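PDB 4PI8: autolysin E from Staphylococcus aureus, which probably hydrolyses glycosidic bonds in the NAG-NAM glycan strands of peptidoglycan, as a glucosaminidase-family autolysin of the bacterial cell wall. Local coordinates for residues 59-73 with 88-102. The protein carries 1 engineered substitution. Sequence-based numbering, arbitrary orientation. Where two conformers were deposited one is given.
Sequences ITEKVPMSESEVNQL and LEAQEKYEVNVIYLV
The side-chain amide of Gln91 pairs with the backbone of Val63 through two bonds. Val63 N donates to Gln91 OE1 (3.0 Å), and Gln91 NE2 returns a bond to Val63 O (3.2 Å), in the carbonyl plane. The Gln91 chain is extended, CG opposite the backbone N (chi1 169°), carrying the amide out to Val63. Gln91 OE1 also accepts from Val98 N; the two donors come from opposite faces, out of plane and off the lone pairs. Gln91 NE2 also bonds Glu92 OE2. Bonds at both ends fix the amide's rotation. Asn97 N donates to Ile59 O (3.1 Å).

Lys62 NZ forms a salt bridge with Glu92 OE1 (2.9 Å), met on the syn side, 24° out of the carboxylate plane.

The turn between helices 84-94 and 98-108 lies in the lysozyme-clan glucosaminidase region; segment 59-73 loops past it, then enters helix 67-74. Asn97 N-caps helix 98-108: its OD1 accepts from Tyr100 N, while its ND2 bonds Tyr212 OH.

Ile59 CD1 sits over the centre of the Tyr100 ring, a CH-pi contact (3.6 Å from the centroid). Val63 CG2 meets Val98 CG1 (3.7 Å). Met65 crosses Ile99 at about a right angle, CG against CD1. Val70 CG2 packs on Leu88 CD1.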
# COMPACT_ATOMS: atom_id res chain seq x y z
N ILE A 59 9.62 2.15 5.79
CA ILE A 59 9.58 2.40 4.33
C ILE A 59 9.61 3.85 3.95
O ILE A 59 9.38 4.23 2.80
CB ILE A 59 8.41 1.59 3.66
CG1 ILE A 59 7.10 1.81 4.43
CG2 ILE A 59 8.79 0.13 3.57
CD1 ILE A 59 5.87 1.27 3.76
N THR A 60 9.97 4.68 4.93
CA THR A 60 10.17 6.09 4.71
C THR A 60 11.61 6.36 4.41
O THR A 60 11.91 7.61 4.41
CB THR A 60 9.69 6.95 5.92
OG1 THR A 60 10.69 6.88 6.97
CG2 THR A 60 8.41 6.50 6.41
N GLU A 61 12.45 5.32 4.34
CA GLU A 61 13.87 5.40 3.97
C GLU A 61 14.04 4.84 2.57
O GLU A 61 13.64 3.69 2.26
CB GLU A 61 14.75 4.59 4.91
CG GLU A 61 14.82 4.94 6.40
CD GLU A 61 14.93 6.42 6.72
OE1 GLU A 61 15.43 7.23 5.90
OE2 GLU A 61 14.49 6.77 7.85
N LYS A 62 14.74 5.61 1.78
CA LYS A 62 14.98 5.33 0.37
C LYS A 62 15.96 4.23 0.17
O LYS A 62 16.72 3.87 1.11
CB LYS A 62 15.44 6.55 -0.30
CG LYS A 62 14.43 7.69 -0.19
CD LYS A 62 14.86 8.94 -0.91
CE LYS A 62 16.00 9.62 -0.16
NZ LYS A 62 16.39 10.88 -0.83
N VAL A 63 15.95 3.65 -1.02
CA VAL A 63 16.86 2.58 -1.34
C VAL A 63 17.65 2.92 -2.61
O VAL A 63 17.18 3.62 -3.52
CB VAL A 63 16.20 1.19 -1.48
CG1 VAL A 63 15.75 0.71 -0.12
CG2 VAL A 63 15.10 1.21 -2.49
N PRO A 64 18.89 2.41 -2.70
CA PRO A 64 19.76 2.68 -3.82
C PRO A 64 19.45 1.80 -5.00
O PRO A 64 20.06 0.76 -5.21
CB PRO A 64 21.16 2.40 -3.23
CG PRO A 64 20.96 1.31 -2.27
CD PRO A 64 19.60 1.66 -1.63
N MET A 65 18.47 2.23 -5.77
CA MET A 65 18.02 1.56 -6.99
C MET A 65 18.08 2.52 -8.12
O MET A 65 17.42 3.55 -8.10
CB MET A 65 16.56 1.02 -6.83
CG MET A 65 16.46 -0.15 -5.88
SD MET A 65 16.98 -1.75 -6.56
CE MET A 65 15.56 -2.06 -7.59
N SER A 66 18.84 2.20 -9.15
CA SER A 66 18.88 3.01 -10.34
C SER A 66 17.64 2.84 -11.22
O SER A 66 16.87 1.86 -11.05
CB SER A 66 20.08 2.63 -11.20
OG SER A 66 19.91 1.31 -11.70
N GLU A 67 17.43 3.73 -12.20
CA GLU A 67 16.31 3.59 -13.14
C GLU A 67 16.36 2.24 -13.83
O GLU A 67 15.33 1.59 -14.03
CB GLU A 67 16.26 4.79 -14.13
CG GLU A 67 15.20 4.69 -15.25
CD GLU A 67 15.10 5.94 -16.11
OE1 GLU A 67 14.92 5.79 -17.33
OE2 GLU A 67 15.18 7.07 -15.57
N SER A 68 17.55 1.80 -14.20
CA SER A 68 17.68 0.52 -14.89
C SER A 68 17.25 -0.64 -13.98
O SER A 68 16.51 -1.54 -14.42
CB SER A 68 19.05 0.28 -15.48
OG SER A 68 19.99 0.20 -14.47
N GLU A 69 17.62 -0.60 -12.70
CA GLU A 69 17.22 -1.63 -11.76
C GLU A 69 15.72 -1.61 -11.52
O GLU A 69 15.06 -2.70 -11.48
CB GLU A 69 17.93 -1.49 -10.46
CG GLU A 69 19.42 -1.83 -10.59
CD GLU A 69 20.14 -1.53 -9.31
OE1 GLU A 69 20.18 -0.42 -8.79
OE2 GLU A 69 20.77 -2.48 -8.77
N VAL A 70 15.11 -0.44 -11.37
CA VAL A 70 13.66 -0.38 -11.16
C VAL A 70 12.94 -0.88 -12.42
O VAL A 70 11.96 -1.63 -12.31
CB VAL A 70 13.23 1.04 -10.79
CG1 VAL A 70 11.73 1.09 -10.62
CG2 VAL A 70 13.91 1.45 -9.50
N ASN A 71 13.44 -0.52 -13.59
CA ASN A 71 12.83 -1.04 -14.84
C ASN A 71 12.97 -2.53 -14.96
O ASN A 71 12.05 -3.18 -15.49
CB ASN A 71 13.32 -0.31 -16.05
CG ASN A 71 12.59 1.01 -16.24
OD1 ASN A 71 11.39 1.11 -15.96
ND2 ASN A 71 13.25 2.01 -16.75
N GLN A 72 14.04 -3.11 -14.43
CA GLN A 72 14.11 -4.60 -14.38
C GLN A 72 13.00 -5.17 -13.58
O GLN A 72 12.34 -6.15 -14.02
CB GLN A 72 15.34 -5.06 -13.62
CG GLN A 72 16.58 -5.15 -14.41
CD GLN A 72 17.69 -5.74 -13.58
OE1 GLN A 72 17.62 -6.93 -13.09
NE2 GLN A 72 18.72 -4.92 -13.35
N LEU A 73 12.67 -4.60 -12.42
CA LEU A 73 11.53 -5.06 -11.64
C LEU A 73 10.25 -4.93 -12.37
O LEU A 73 9.36 -5.70 -12.13
CB LEU A 73 11.42 -4.33 -10.28
CG LEU A 73 12.48 -4.60 -9.24
CD1 LEU A 73 12.15 -3.77 -8.02
CD2 LEU A 73 12.47 -6.09 -8.88
N LEU A 88 11.13 6.50 -9.47
CA LEU A 88 12.27 7.13 -8.81
C LEU A 88 12.09 8.62 -8.58
O LEU A 88 12.52 9.13 -7.53
CB LEU A 88 13.57 6.85 -9.59
CG LEU A 88 14.06 5.43 -9.29
CD1 LEU A 88 15.18 5.07 -10.27
CD2 LEU A 88 14.50 5.18 -7.88
N GLU A 89 11.42 9.31 -9.50
CA GLU A 89 11.00 10.69 -9.25
C GLU A 89 10.22 10.72 -7.94
O GLU A 89 10.44 11.59 -7.08
CB GLU A 89 10.14 11.16 -10.39
CG GLU A 89 10.01 12.62 -10.61
CD GLU A 89 9.60 12.83 -12.06
OE1 GLU A 89 8.85 11.98 -12.61
OE2 GLU A 89 10.07 13.77 -12.70
N ALA A 90 9.24 9.79 -7.80
CA ALA A 90 8.44 9.76 -6.57
C ALA A 90 9.29 9.47 -5.33
O ALA A 90 9.12 10.09 -4.27
CB ALA A 90 7.36 8.70 -6.73
N GLN A 91 10.19 8.48 -5.40
CA GLN A 91 11.05 8.17 -4.28
C GLN A 91 11.77 9.43 -3.80
O GLN A 91 11.82 9.66 -2.59
CB GLN A 91 12.06 7.05 -4.62
CG GLN A 91 13.09 6.95 -3.52
CD GLN A 91 13.98 5.73 -3.55
OE1 GLN A 91 13.79 4.73 -2.85
NE2 GLN A 91 15.08 5.84 -4.29
N GLU A 92 12.39 10.16 -4.73
CA GLU A 92 13.22 11.29 -4.32
C GLU A 92 12.39 12.49 -3.92
O GLU A 92 12.75 13.14 -2.96
CB GLU A 92 14.21 11.66 -5.42
CG GLU A 92 15.15 10.48 -5.83
CD GLU A 92 15.89 9.87 -4.68
OE1 GLU A 92 16.25 10.59 -3.73
OE2 GLU A 92 16.20 8.64 -4.65
N LYS A 93 11.30 12.76 -4.61
CA LYS A 93 10.48 13.92 -4.21
C LYS A 93 9.90 13.78 -2.83
O LYS A 93 9.90 14.74 -2.04
CB LYS A 93 9.36 14.15 -5.20
CG LYS A 93 9.79 14.69 -6.52
CD LYS A 93 8.78 14.53 -7.66
CE LYS A 93 7.50 15.25 -7.44
NZ LYS A 93 7.76 16.71 -7.34
N TYR A 94 9.42 12.57 -2.50
CA TYR A 94 8.60 12.37 -1.31
C TYR A 94 9.24 11.52 -0.26
O TYR A 94 8.63 11.31 0.79
CB TYR A 94 7.22 11.82 -1.69
CG TYR A 94 6.47 12.77 -2.58
CD1 TYR A 94 6.11 14.03 -2.12
CD2 TYR A 94 6.12 12.45 -3.88
CE1 TYR A 94 5.48 14.95 -2.97
CE2 TYR A 94 5.47 13.37 -4.67
CZ TYR A 94 5.18 14.60 -4.22
OH TYR A 94 4.53 15.55 -4.98
N GLU A 95 10.46 11.02 -0.47
CA GLU A 95 11.16 10.17 0.48
C GLU A 95 10.29 8.94 0.79
O GLU A 95 9.89 8.70 1.91
CB GLU A 95 11.60 10.94 1.75
CG GLU A 95 12.65 10.19 2.50
CD GLU A 95 13.10 10.87 3.78
OE1 GLU A 95 12.45 11.89 4.09
OE2 GLU A 95 13.99 10.33 4.46
N VAL A 96 10.10 8.14 -0.25
CA VAL A 96 9.29 6.92 -0.17
C VAL A 96 10.11 5.80 -0.80
O VAL A 96 10.53 5.91 -1.97
CB VAL A 96 8.01 7.06 -0.93
CG1 VAL A 96 7.20 5.78 -0.89
CG2 VAL A 96 7.12 8.16 -0.34
N ASN A 97 10.34 4.74 -0.05
CA ASN A 97 11.12 3.55 -0.52
C ASN A 97 10.61 3.05 -1.87
O ASN A 97 9.43 2.69 -1.94
CB ASN A 97 11.07 2.52 0.59
CG ASN A 97 11.80 1.24 0.28
OD1 ASN A 97 11.64 0.65 -0.80
ND2 ASN A 97 12.44 0.67 1.27
N VAL A 98 11.44 3.04 -2.89
CA VAL A 98 10.91 2.76 -4.23
C VAL A 98 10.59 1.27 -4.39
O VAL A 98 9.71 0.93 -5.22
CB VAL A 98 11.88 3.22 -5.37
CG1 VAL A 98 13.12 2.33 -5.47
CG2 VAL A 98 11.16 3.37 -6.68
N ILE A 99 11.28 0.41 -3.66
CA ILE A 99 10.93 -1.01 -3.74
C ILE A 99 9.53 -1.25 -3.14
O ILE A 99 8.72 -2.03 -3.67
CB ILE A 99 12.01 -1.90 -3.19
CG1 ILE A 99 13.23 -1.93 -4.11
CG2 ILE A 99 11.49 -3.30 -2.93
CD1 ILE A 99 14.45 -2.62 -3.55
N TYR A 100 9.24 -0.60 -2.01
CA TYR A 100 7.92 -0.62 -1.45
C TYR A 100 6.94 -0.08 -2.46
O TYR A 100 5.89 -0.70 -2.70
CB TYR A 100 7.89 0.20 -0.14
CG TYR A 100 6.52 0.75 0.12
CD1 TYR A 100 5.45 -0.08 0.38
CD2 TYR A 100 6.27 2.11 -0.03
CE1 TYR A 100 4.18 0.42 0.48
CE2 TYR A 100 5.00 2.63 0.10
CZ TYR A 100 3.95 1.77 0.28
OH TYR A 100 2.67 2.30 0.32
N LEU A 101 7.23 1.06 -3.09
CA LEU A 101 6.27 1.70 -3.96
C LEU A 101 5.92 0.80 -5.15
O LEU A 101 4.73 0.63 -5.50
CB LEU A 101 6.80 3.05 -4.45
CG LEU A 101 5.80 4.04 -4.96
CD1 LEU A 101 4.76 4.45 -3.92
CD2 LEU A 101 6.58 5.23 -5.48
N VAL A 102 6.93 0.21 -5.77
CA VAL A 102 6.73 -0.71 -6.87
C VAL A 102 5.92 -1.87 -6.39
O VAL A 102 4.99 -2.34 -7.07
CB VAL A 102 8.09 -1.17 -7.46
CG1 VAL A 102 7.89 -2.40 -8.33
CG2 VAL A 102 8.74 0.01 -8.24
O HOH W 1 15.85 8.29 3.16
O HOH W 2 13.89 12.19 -0.66